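Local coordinates for protein Ac-ASP-7 (Ancylostoma caninum, PDB 3S6S) that is of unknown function but, as a secreted SCP/TAPS protein of the dog hookworm, probably acts in interactions between parasite and host, at residues C12-D15 and R16-E20. Numbering follows the deposited sequence.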
ATOM      1  N   CYS A  12       1.708 -14.498  -4.812  1.00 34.99           N
ATOM      2  CA  CYS A  12       0.829 -14.385  -3.669  1.00 34.68           C
ATOM      3  C   CYS A  12       0.870 -15.676  -2.856  1.00 36.67           C
ATOM      4  O   CYS A  12       0.064 -16.574  -3.069  1.00 40.05           O
ATOM      5  CB  CYS A  12      -0.605 -14.110  -4.120  1.00 31.55           C
ATOM      6  SG  CYS A  12      -0.878 -12.413  -4.618  1.00 30.48           S
ATOM      7  N   MET A  13       1.810 -15.782  -1.928  1.00 36.27           N
ATOM      8  CA  MET A  13       1.787 -16.927  -1.039  1.00 36.56           C
ATOM      9  C   MET A  13       1.286 -16.605   0.364  1.00 36.74           C
ATOM     10  O   MET A  13       0.845 -17.498   1.095  1.00 36.54           O
ATOM     11  CB  MET A  13       3.095 -17.740  -1.057  1.00 38.54           C
ATOM     12  CG  MET A  13       4.384 -16.982  -1.060  1.00 38.38           C
ATOM     13  SD  MET A  13       5.770 -18.124  -1.328  1.00 47.31           S
ATOM     14  CE  MET A  13       6.223 -17.634  -2.991  1.00 34.56           C
ATOM     15  N   VAL A  14       1.300 -15.327   0.726  1.00 37.70           N
ATOM     16  CA  VAL A  14       0.703 -14.911   1.995  1.00 38.04           C
ATOM     17  C   VAL A  14      -0.798 -15.204   1.983  1.00 37.36           C
ATOM     18  O   VAL A  14      -1.457 -14.945   0.980  1.00 34.82           O
ATOM     19  CB  VAL A  14       0.956 -13.417   2.279  1.00 33.63           C
ATOM     20  CG1 VAL A  14      -0.041 -12.891   3.282  1.00 30.57           C
ATOM     21  CG2 VAL A  14       2.401 -13.210   2.765  1.00 31.07           C
ATOM     22  N   ASP A  15      -1.327 -15.728   3.095  1.00 40.30           N
ATOM     23  CA  ASP A  15      -2.751 -16.098   3.198  1.00 37.17           C
ATOM     24  C   ASP A  15      -3.705 -14.924   3.082  1.00 41.80           C
ATOM     25  O   ASP A  15      -3.456 -13.828   3.601  1.00 39.65           O
ATOM     26  CB  ASP A  15      -3.077 -16.841   4.503  1.00 41.21           C
ATOM     27  CG  ASP A  15      -2.450 -18.224   4.575  1.00 51.11           C
ATOM     28  OD1 ASP A  15      -2.224 -18.707   5.711  1.00 61.87           O
ATOM     29  OD2 ASP A  15      -2.178 -18.828   3.510  1.00 46.43           O
ATOM     30  N   ARG A  16      -4.828 -15.201   2.428  1.00 41.38           N
ATOM     31  CA  ARG A  16      -5.872 -14.228   2.158  1.00 38.35           C
ATOM     32  C   ARG A  16      -6.154 -13.207   3.276  1.00 35.69           C
ATOM     33  O   ARG A  16      -6.058 -12.010   3.053  1.00 35.20           O
ATOM     34  CB  ARG A  16      -7.146 -14.964   1.750  1.00 36.89           C
ATOM     35  CG  ARG A  16      -8.271 -14.058   1.318  1.00 44.46           C
ATOM     36  CD  ARG A  16      -9.301 -14.828   0.517  1.00 41.27           C
ATOM     37  NE  ARG A  16     -10.408 -13.966   0.141  1.00 53.56           N
ATOM     38  CZ  ARG A  16     -11.672 -14.369   0.072  1.00 60.53           C
ATOM     39  NH1 ARG A  16     -11.975 -15.629   0.365  1.00 53.99           N
ATOM     40  NH2 ARG A  16     -12.630 -13.512  -0.278  1.00 52.65           N
ATOM     41  N   PRO A  17      -6.523 -13.668   4.479  1.00 39.07           N
ATOM     42  CA  PRO A  17      -6.874 -12.645   5.475  1.00 36.73           C
ATOM     43  C   PRO A  17      -5.710 -11.703   5.830  1.00 35.29           C
ATOM     44  O   PRO A  17      -5.958 -10.539   6.149  1.00 36.33           O
ATOM     45  CB  PRO A  17      -7.326 -13.463   6.694  1.00 32.81           C
ATOM     46  CG  PRO A  17      -6.731 -14.800   6.507  1.00 37.98           C
ATOM     47  CD  PRO A  17      -6.608 -15.033   5.023  1.00 39.68           C
ATOM     48  N   PHE A  18      -4.473 -12.186   5.773  1.00 32.62           N
ATOM     49  CA  PHE A  18      -3.317 -11.308   5.997  1.00 38.46           C
ATOM     50  C   PHE A  18      -3.176 -10.280   4.877  1.00 32.25           C
ATOM     51  O   PHE A  18      -3.046  -9.087   5.138  1.00 27.92           O
ATOM     52  CB  PHE A  18      -2.028 -12.115   6.141  1.00 33.54           C
ATOM     53  CG  PHE A  18      -2.038 -13.033   7.309  1.00 35.98           C
ATOM     54  CD1 PHE A  18      -2.416 -14.356   7.160  1.00 42.96           C
ATOM     55  CD2 PHE A  18      -1.700 -12.570   8.574  1.00 42.37           C
ATOM     56  CE1 PHE A  18      -2.439 -15.213   8.257  1.00 49.66           C
ATOM     57  CE2 PHE A  18      -1.719 -13.421   9.678  1.00 42.02           C
ATOM     58  CZ  PHE A  18      -2.088 -14.739   9.521  1.00 44.57           C
ATOM     59  N   ARG A  19      -3.226 -10.769   3.640  1.00 29.96           N
ATOM     60  CA  ARG A  19      -3.237  -9.935   2.454  1.00 27.75           C
ATOM     61  C   ARG A  19      -4.366  -8.920   2.493  1.00 30.77           C
ATOM     62  O   ARG A  19      -4.193  -7.753   2.119  1.00 31.16           O
ATOM     63  CB  ARG A  19      -3.391 -10.801   1.207  1.00 30.13           C
ATOM     64  CG  ARG A  19      -3.656 -10.016  -0.059  1.00 25.83           C
ATOM     65  CD  ARG A  19      -3.599 -10.911  -1.281  1.00 30.01           C
ATOM     66  NE  ARG A  19      -4.830 -11.676  -1.449  1.00 31.75           N
ATOM     67  CZ  ARG A  19      -4.904 -13.005  -1.462  1.00 33.52           C
ATOM     68  NH1 ARG A  19      -3.813 -13.748  -1.318  1.00 28.44           N
ATOM     69  NH2 ARG A  19      -6.082 -13.597  -1.618  1.00 36.28           N
ATOM     70  N   GLU A  20      -5.525  -9.357   2.956  1.00 30.89           N
ATOM     71  CA  GLU A  20      -6.699  -8.507   2.938  1.00 29.37           C
ATOM     72  C   GLU A  20      -6.636  -7.446   4.012  1.00 26.02           C
ATOM     73  O   GLU A  20      -7.006  -6.293   3.784  1.00 27.05           O
ATOM     74  CB  GLU A  20      -7.948  -9.361   3.071  1.00 29.94           C
ATOM     75  CG  GLU A  20      -8.093 -10.293   1.889  1.00 33.78           C
ATOM     76  CD  GLU A  20      -9.519 -10.688   1.626  1.00 36.94           C
ATOM     77  OE1 GLU A  20     -10.348 -10.543   2.552  1.00 37.72           O
ATOM     78  OE2 GLU A  20      -9.801 -11.142   0.493  1.00 38.96           O
TER
HETATM   79  O   HOH W   1      -1.093 -13.058  -1.021  1.00 29.30           O
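With V14 CG1 set opposite the backbone N (chi1 160°) and F18 CG swung beside its own N (chi1 -62°), the valine methyl meets F18 CB at 3.6 Å, the two side chains crossing at about a right angle. The contact is the N-terminal start of helix 16-34, in the SCP/TAPS fold of helices packed on a central sheet, and D15 is its N-cap residue. The D15 carboxylate makes no capping bond, and the first helical bond runs from R19 N to D15 O at 3.1 Å, nearly straight (170°); F18 N adds a weak, bent one to the same oxygen. The F18 ring turns its edge to D15, with CD1 3.7 Å from D15 CB and D15 O in the ring plane. Beyond the two segments, V14 and F18 both touch W136 of strand 133-140. On the preceding loop, C12 is tied to C54 by a disulfide, and E57 OE2 accepts both the M13 and the V14 backbone N-H. One turn along the helix, R16 NE meets E20 OE2 at 2.9 Å in a salt bridge, from above the carboxylate plane. The R19 guanidinium lies toward the loop, where a water in its plane, at its edge, links it to V14: the water accepts from R19 NH1 and donates to V14 O, each at 2.8 Å.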